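Local atomic coordinates of subclass B1 metallo-beta-lactamase (Myroides odoratimimus, PDB entry 6T5L), a protein that probably hydrolyses carbapenems and other beta-lactam antibiotics, as a subclass B1 metallo-beta-lactamase with two zinc ions in its active site. Residues Ile18-Glu23 and Ser74-Asn79. Sequence-based numbering, arbitrary orientation.
Sequences IVYQTE and SLELIN
An edge strand of the N-terminal beta-sheet, residues 17-21, meets the helix 71-83 that packs on that sheet, and the two are joined by Tyr20 and Glu76. The phenol OH of Tyr20 donates a hydrogen bond to Glu76 OE1 at 2.7 Å, although the exact position of OE1 is less certain. As modelled, the carboxylate oxygen sits at the ring edge, in the ring plane, and the planes of the ring and the carboxylate are 63° apart. CB of Tyr20 points toward the helix, and with CG trans to the backbone N (chi1 179°) the ring continues outward so that the hydroxyl meets Glu76. Glu76 reaches it with a chain extended beyond CG, and the two side chains cross nearly at right angles; Glu76 CB also packs 3.4 Å from Tyr20 OH. A water fastens the same hydroxyl to the helix backbone, donating to Tyr20 OH at 3.0 Å and to Glu76 O at 2.8 Å. The phenol oxygen thus gives one hydrogen bond and receives another, which would tend to fix the ring's position.

This is the alpha-beta layering of the metallo-beta-lactamase alpha-beta/beta-alpha sandwich, in which helices cover the outer faces of two central sheets. At this edge Val19 and Tyr20 both pair with Ile27 of the neighbouring antiparallel strand, forming a classic beta bulge. The Tyr20 ring also meets that of Phe80, one helical turn beyond Glu76, with their planes inclined at about 65°.

Just past the strand end, Thr22 lies against the same carboxylate from the direction opposite to Glu76, the detail of its approach in doubt because the modelled methyl is too close to OE1. The other oxygen, OE2, accepts a hydrogen bond from Asn24 ND2, in the turn between strands 17-21 and 25-29.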
loop_
_atom_site.group_PDB
_atom_site.type_symbol
_atom_site.label_atom_id
_atom_site.label_comp_id
_atom_site.label_asym_id
_atom_site.label_seq_id
_atom_site.Cartn_x
_atom_site.Cartn_y
_atom_site.Cartn_z
ATOM N N ILE A 18 1.982 15.866 10.340
ATOM C CA ILE A 18 3.113 15.592 9.461
ATOM C C ILE A 18 4.305 15.264 10.348
ATOM O O ILE A 18 4.695 16.072 11.181
ATOM C CB ILE A 18 3.426 16.800 8.568
ATOM C CG1 ILE A 18 2.286 17.069 7.582
ATOM C CG2 ILE A 18 4.808 16.592 7.884
ATOM C CD1 ILE A 18 2.196 18.529 7.171
ATOM N N VAL A 19 4.868 14.074 10.220
ATOM C CA VAL A 19 6.003 13.773 11.083
ATOM C C VAL A 19 7.329 13.735 10.335
ATOM O O VAL A 19 8.358 13.569 10.967
ATOM C CB VAL A 19 5.764 12.467 11.846
ATOM C CG1 VAL A 19 4.613 12.680 12.814
ATOM C CG2 VAL A 19 5.511 11.376 10.865
ATOM N N TYR A 20 7.331 13.902 9.016
ATOM C CA TYR A 20 8.555 13.921 8.204
ATOM C C TYR A 20 8.180 14.517 6.864
ATOM O O TYR A 20 7.143 14.150 6.301
ATOM C CB TYR A 20 9.122 12.510 8.041
ATOM C CG TYR A 20 10.385 12.415 7.189
ATOM C CD1 TYR A 20 10.318 12.299 5.797
ATOM C CD2 TYR A 20 11.627 12.411 7.776
ATOM C CE1 TYR A 20 11.473 12.205 5.030
ATOM C CE2 TYR A 20 12.772 12.330 7.043
ATOM C CZ TYR A 20 12.708 12.211 5.660
ATOM O OH TYR A 20 13.892 12.113 4.907
ATOM N N GLN A 21 8.993 15.411 6.326
ATOM C CA GLN A 21 8.678 15.958 5.013
ATOM C C GLN A 21 9.929 16.528 4.356
ATOM O O GLN A 21 10.706 17.281 4.970
ATOM C CB GLN A 21 7.600 17.044 5.106
ATOM C CG GLN A 21 7.266 17.735 3.785
ATOM C CD GLN A 21 6.119 18.735 3.909
ATOM O OE1 GLN A 21 5.983 19.423 4.923
ATOM N NE2 GLN A 21 5.307 18.834 2.861
ATOM N N THR A 22 10.014 16.266 3.067
ATOM C CA THR A 22 11.188 16.397 2.216
ATOM C C THR A 22 10.622 16.471 0.802
ATOM O O THR A 22 9.449 16.161 0.580
ATOM C CB THR A 22 12.090 15.180 2.488
ATOM O OG1 THR A 22 12.888 15.408 3.682
ATOM C CG2 THR A 22 12.844 14.779 1.364
ATOM N N GLU A 23 11.432 16.919 -0.147
ATOM C CA GLU A 23 10.982 16.915 -1.532
ATOM C C GLU A 23 10.668 15.502 -2.022
ATOM O O GLU A 23 9.908 15.337 -2.981
ATOM C CB GLU A 23 12.041 17.549 -2.436
ATOM C CG GLU A 23 13.345 16.752 -2.490
ATOM C CD GLU A 23 14.291 17.205 -3.595
ATOM O OE1 GLU A 23 13.809 17.720 -4.627
ATOM O OE2 GLU A 23 15.517 17.027 -3.435
ATOM N N SER A 74 12.648 5.441 -0.572
ATOM C CA SER A 74 12.591 4.280 0.300
ATOM C C SER A 74 13.665 4.354 1.391
ATOM O O SER A 74 13.388 4.060 2.562
ATOM C CB SER A 74 12.759 3.007 -0.541
ATOM O OG SER A 74 11.658 2.776 -1.408
ATOM N N LEU A 75 14.899 4.747 1.034
ATOM C CA LEU A 75 15.929 4.920 2.065
ATOM C C LEU A 75 15.559 6.031 3.066
ATOM O O LEU A 75 15.827 5.910 4.273
ATOM C CB LEU A 75 17.282 5.241 1.408
ATOM C CG LEU A 75 18.507 5.486 2.280
ATOM C CD1 LEU A 75 18.849 4.258 3.182
ATOM C CD2 LEU A 75 19.853 5.905 1.453
ATOM N N GLU A 76 14.982 7.154 2.591
ATOM C CA GLU A 76 14.498 8.142 3.557
ATOM C C GLU A 76 13.473 7.528 4.503
ATOM O O GLU A 76 13.512 7.784 5.699
ATOM C CB GLU A 76 13.898 9.386 2.897
ATOM C CG GLU A 76 14.936 10.239 2.128
ATOM C CD GLU A 76 14.406 11.595 1.632
ATOM O OE1 GLU A 76 13.492 12.185 2.261
ATOM O OE2 GLU A 76 14.899 12.040 0.559
ATOM N N LEU A 77 12.568 6.694 4.001
ATOM C CA LEU A 77 11.555 6.074 4.871
ATOM C C LEU A 77 12.184 5.108 5.892
ATOM O O LEU A 77 11.878 5.163 7.098
ATOM C CB LEU A 77 10.541 5.343 4.012
ATOM C CG LEU A 77 9.485 4.522 4.748
ATOM C CD1 LEU A 77 8.732 5.399 5.686
ATOM C CD2 LEU A 77 8.516 3.928 3.820
ATOM N N ILE A 78 13.077 4.240 5.433
ATOM C CA ILE A 78 13.738 3.265 6.325
ATOM C C ILE A 78 14.536 3.980 7.415
ATOM O O ILE A 78 14.414 3.667 8.607
ATOM C CB ILE A 78 14.629 2.320 5.497
ATOM C CG1 ILE A 78 13.744 1.454 4.588
ATOM C CG2 ILE A 78 15.515 1.474 6.425
ATOM C CD1 ILE A 78 14.471 0.748 3.415
ATOM N N ASN A 79 15.317 4.994 7.030
ATOM C CA ASN A 79 16.072 5.770 8.008
ATOM C C ASN A 79 15.129 6.497 8.953
ATOM O O ASN A 79 15.383 6.568 10.158
ATOM C CB ASN A 79 17.000 6.746 7.280
ATOM C CG ASN A 79 18.293 6.054 6.723
ATOM O OD1 ASN A 79 18.664 4.947 7.142
ATOM N ND2 ASN A 79 18.942 6.705 5.789
HETATM O O HOH W 1 15.242 9.880 6.452
#